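Local structure of sulfur oxidation protein soxB (Thermus thermophilus, 2WDE) at residues G130-T135 with H163-L168. The protein is a manganese-binding enzyme of sulfur oxidation, related to the 5'-nucleotidases and probably a hydrolase that acts on sulfur substrates. Numbering follows the deposited sequence.
Sequences GGDTWT and HWEWTL. With MN (manganese (II) ion), chain G; MN (manganese (II) ion), chain F; THJ (thiosulfate), chain H.
The loop that carries Asp-132 lies against the 3-10 turn 164-168, their backbones closest where the CA atoms of Asp-132 and Trp-164 come within 5.0 Å, and two carboxylates, one from each segment, tie them together. Glu-165 OE2 accepts from Thr-133 N (2.7 Å) through the syn lone pair and from Trp-134 N on the anti side, out of the carboxylate plane. Glu-165 OE1 takes Asp-132 N on its own syn side and, nearly along the C-O bond, His-163 N at 3.0 Å. Four N-H groups grip one buried carboxylate, fixing its rotation and probably favouring the charged form. With CG anti to its carbonyl carbon (chi1 -85°), Glu-165 lays this methylene over one face of the Trp-134 ring, Glu-165 CG 3.4 Å from Trp-134 CE3, which Leu-168 CD1 also touches; the bend at chi2 (65°) turns the carboxylate back to the amides. Both loops follow parallel strands, 124-129 and 159-160, of one sheet and deliver ligands to the dinuclear manganese site of the metallophosphatase-like fold. Asp-132 OD2 bridges the two ions, as does a water; His-163 ND1 binds one of them at 2.2 Å, with His-263 and His-286 completing it, and Asp-36, His-38 and His-288 serve the other. His-163 NE2 is paired with His-226. Asp-132 OD1 receives Trp-164 N in a nearly straight bond (2.7 Å, 167°) and lies in plane at the edge of the indole. Trp-164 NE1 reaches the bound thiosulfate, which Arg-405 also holds. Thr-135 OG1 comes 3.3 Å from Trp-164 CB, and its methyl CG2 packs against Leu-168 CG.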
loop_
_atom_site.group_PDB
_atom_site.type_symbol
_atom_site.label_atom_id
_atom_site.label_comp_id
_atom_site.label_asym_id
_atom_site.label_seq_id
_atom_site.Cartn_x
_atom_site.Cartn_y
_atom_site.Cartn_z
ATOM N N GLY A 130 -5.791 -1.686 9.052
ATOM C CA GLY A 130 -6.185 -0.673 8.097
ATOM C C GLY A 130 -6.661 -1.124 6.723
ATOM O O GLY A 130 -7.030 -0.288 5.911
ATOM N N GLY A 131 -6.672 -2.422 6.456
ATOM C CA GLY A 131 -7.153 -2.899 5.164
ATOM C C GLY A 131 -6.059 -3.183 4.140
ATOM O O GLY A 131 -4.871 -2.983 4.417
ATOM N N ASP A 132 -6.464 -3.655 2.955
ATOM C CA ASP A 132 -5.516 -4.096 1.930
ATOM C C ASP A 132 -4.722 -5.205 2.579
ATOM O O ASP A 132 -3.498 -5.273 2.491
ATOM C CB ASP A 132 -4.605 -2.971 1.442
ATOM C CG ASP A 132 -5.220 -2.194 0.313
ATOM O OD1 ASP A 132 -6.400 -2.484 -0.009
ATOM O OD2 ASP A 132 -4.573 -1.263 -0.215
ATOM N N THR A 133 -5.464 -6.072 3.251
ATOM C CA THR A 133 -4.900 -7.185 3.993
ATOM C C THR A 133 -5.012 -8.555 3.313
ATOM O O THR A 133 -4.072 -9.346 3.342
ATOM C CB THR A 133 -5.591 -7.278 5.369
ATOM O OG1 THR A 133 -5.586 -5.990 5.999
ATOM C CG2 THR A 133 -4.895 -8.305 6.260
ATOM N N TRP A 134 -6.206 -8.868 2.831
ATOM C CA TRP A 134 -6.535 -10.209 2.339
ATOM C C TRP A 134 -5.935 -10.640 1.020
ATOM O O TRP A 134 -5.950 -11.834 0.688
ATOM C CB TRP A 134 -8.054 -10.333 2.187
ATOM C CG TRP A 134 -8.819 -10.247 3.467
ATOM C CD1 TRP A 134 -8.317 -10.307 4.743
ATOM C CD2 TRP A 134 -10.240 -10.208 3.592
ATOM N NE1 TRP A 134 -9.348 -10.234 5.657
ATOM C CE2 TRP A 134 -10.538 -10.164 4.974
ATOM C CE3 TRP A 134 -11.295 -10.119 2.666
ATOM C CZ2 TRP A 134 -11.851 -10.068 5.452
ATOM C CZ3 TRP A 134 -12.600 -10.038 3.145
ATOM C CH2 TRP A 134 -12.863 -10.003 4.530
ATOM N N THR A 135 -5.493 -9.662 0.238
ATOM C CA THR A 135 -5.076 -9.908 -1.135
ATOM C C THR A 135 -3.595 -9.742 -1.469
ATOM O O THR A 135 -2.788 -9.310 -0.640
ATOM C CB THR A 135 -5.893 -8.973 -2.045
ATOM O OG1 THR A 135 -5.765 -7.633 -1.553
ATOM C CG2 THR A 135 -7.381 -9.356 -2.023
ATOM N N HIS A 163 -10.254 -2.169 1.140
ATOM C CA HIS A 163 -10.006 -1.604 -0.172
ATOM C C HIS A 163 -9.848 -2.766 -1.151
ATOM O O HIS A 163 -10.832 -3.202 -1.760
ATOM C CB HIS A 163 -8.801 -0.669 -0.224
ATOM C CG HIS A 163 -8.404 -0.295 -1.629
ATOM N ND1 HIS A 163 -7.200 0.298 -1.937
ATOM C CD2 HIS A 163 -9.054 -0.458 -2.808
ATOM C CE1 HIS A 163 -7.113 0.466 -3.247
ATOM N NE2 HIS A 163 -8.236 0.037 -3.797
ATOM N N TRP A 164 -8.627 -3.292 -1.265
ATOM C CA TRP A 164 -8.336 -4.392 -2.190
ATOM C C TRP A 164 -9.087 -5.695 -1.875
ATOM O O TRP A 164 -9.173 -6.600 -2.712
ATOM C CB TRP A 164 -6.824 -4.627 -2.297
ATOM C CG TRP A 164 -6.125 -3.715 -3.294
ATOM C CD1 TRP A 164 -5.671 -2.443 -3.072
ATOM C CD2 TRP A 164 -5.822 -4.012 -4.664
ATOM N NE1 TRP A 164 -5.070 -1.945 -4.209
ATOM C CE2 TRP A 164 -5.165 -2.886 -5.203
ATOM C CE3 TRP A 164 -6.035 -5.129 -5.485
ATOM C CZ2 TRP A 164 -4.777 -2.815 -6.541
ATOM C CZ3 TRP A 164 -5.620 -5.068 -6.810
ATOM C CH2 TRP A 164 -4.986 -3.922 -7.318
ATOM N N GLU A 165 -9.625 -5.781 -0.666
ATOM C CA GLU A 165 -10.435 -6.932 -0.257
ATOM C C GLU A 165 -11.518 -7.184 -1.315
ATOM O O GLU A 165 -11.860 -8.331 -1.619
ATOM C CB GLU A 165 -11.141 -6.620 1.075
ATOM C CG GLU A 165 -10.321 -6.893 2.333
ATOM C CD GLU A 165 -9.101 -5.998 2.443
ATOM O OE1 GLU A 165 -9.164 -4.844 1.986
ATOM O OE2 GLU A 165 -8.091 -6.437 3.022
ATOM N N TRP A 166 -12.071 -6.107 -1.854
ATOM C CA TRP A 166 -13.158 -6.224 -2.813
ATOM C C TRP A 166 -12.795 -6.858 -4.149
ATOM O O TRP A 166 -13.687 -7.245 -4.905
ATOM C CB TRP A 166 -13.931 -4.910 -2.953
ATOM C CG TRP A 166 -14.532 -4.498 -1.637
ATOM C CD1 TRP A 166 -13.967 -3.686 -0.687
ATOM C CD2 TRP A 166 -15.733 -5.019 -1.057
ATOM N NE1 TRP A 166 -14.769 -3.645 0.440
ATOM C CE2 TRP A 166 -15.873 -4.431 0.221
ATOM C CE3 TRP A 166 -16.717 -5.908 -1.505
ATOM C CZ2 TRP A 166 -16.962 -4.701 1.053
ATOM C CZ3 TRP A 166 -17.788 -6.192 -0.667
ATOM C CH2 TRP A 166 -17.907 -5.581 0.592
ATOM N N THR A 167 -11.495 -7.018 -4.417
ATOM C CA THR A 167 -11.079 -7.656 -5.665
ATOM C C THR A 167 -11.325 -9.153 -5.621
ATOM O O THR A 167 -11.130 -9.868 -6.607
ATOM C CB THR A 167 -9.656 -7.274 -6.120
ATOM O OG1 THR A 167 -8.694 -7.751 -5.177
ATOM C CG2 THR A 167 -9.551 -5.762 -6.284
ATOM N N LEU A 168 -11.805 -9.620 -4.476
ATOM C CA LEU A 168 -12.162 -11.022 -4.327
ATOM C C LEU A 168 -13.607 -11.186 -4.803
ATOM O O LEU A 168 -14.096 -12.301 -4.957
ATOM C CB LEU A 168 -12.056 -11.437 -2.861
ATOM C CG LEU A 168 -10.617 -11.546 -2.351
ATOM C CD1 LEU A 168 -10.596 -11.827 -0.855
ATOM C CD2 LEU A 168 -9.852 -12.610 -3.121
HETATM MN MN MN G . -5.364 0.748 -0.779
HETATM MN MN MN F . -2.296 -0.964 -0.172
HETATM S S1 THJ H . -2.858 0.492 -3.066
HETATM O O1 THJ H . -4.294 0.472 -2.874
HETATM O O2 THJ H . -2.170 -0.618 -2.412
HETATM O O3 THJ H . -2.271 1.788 -2.738
HETATM S S2 THJ H . -2.550 0.229 -5.061
HETATM O O HOH W 1 -3.069 0.826 -0.419
#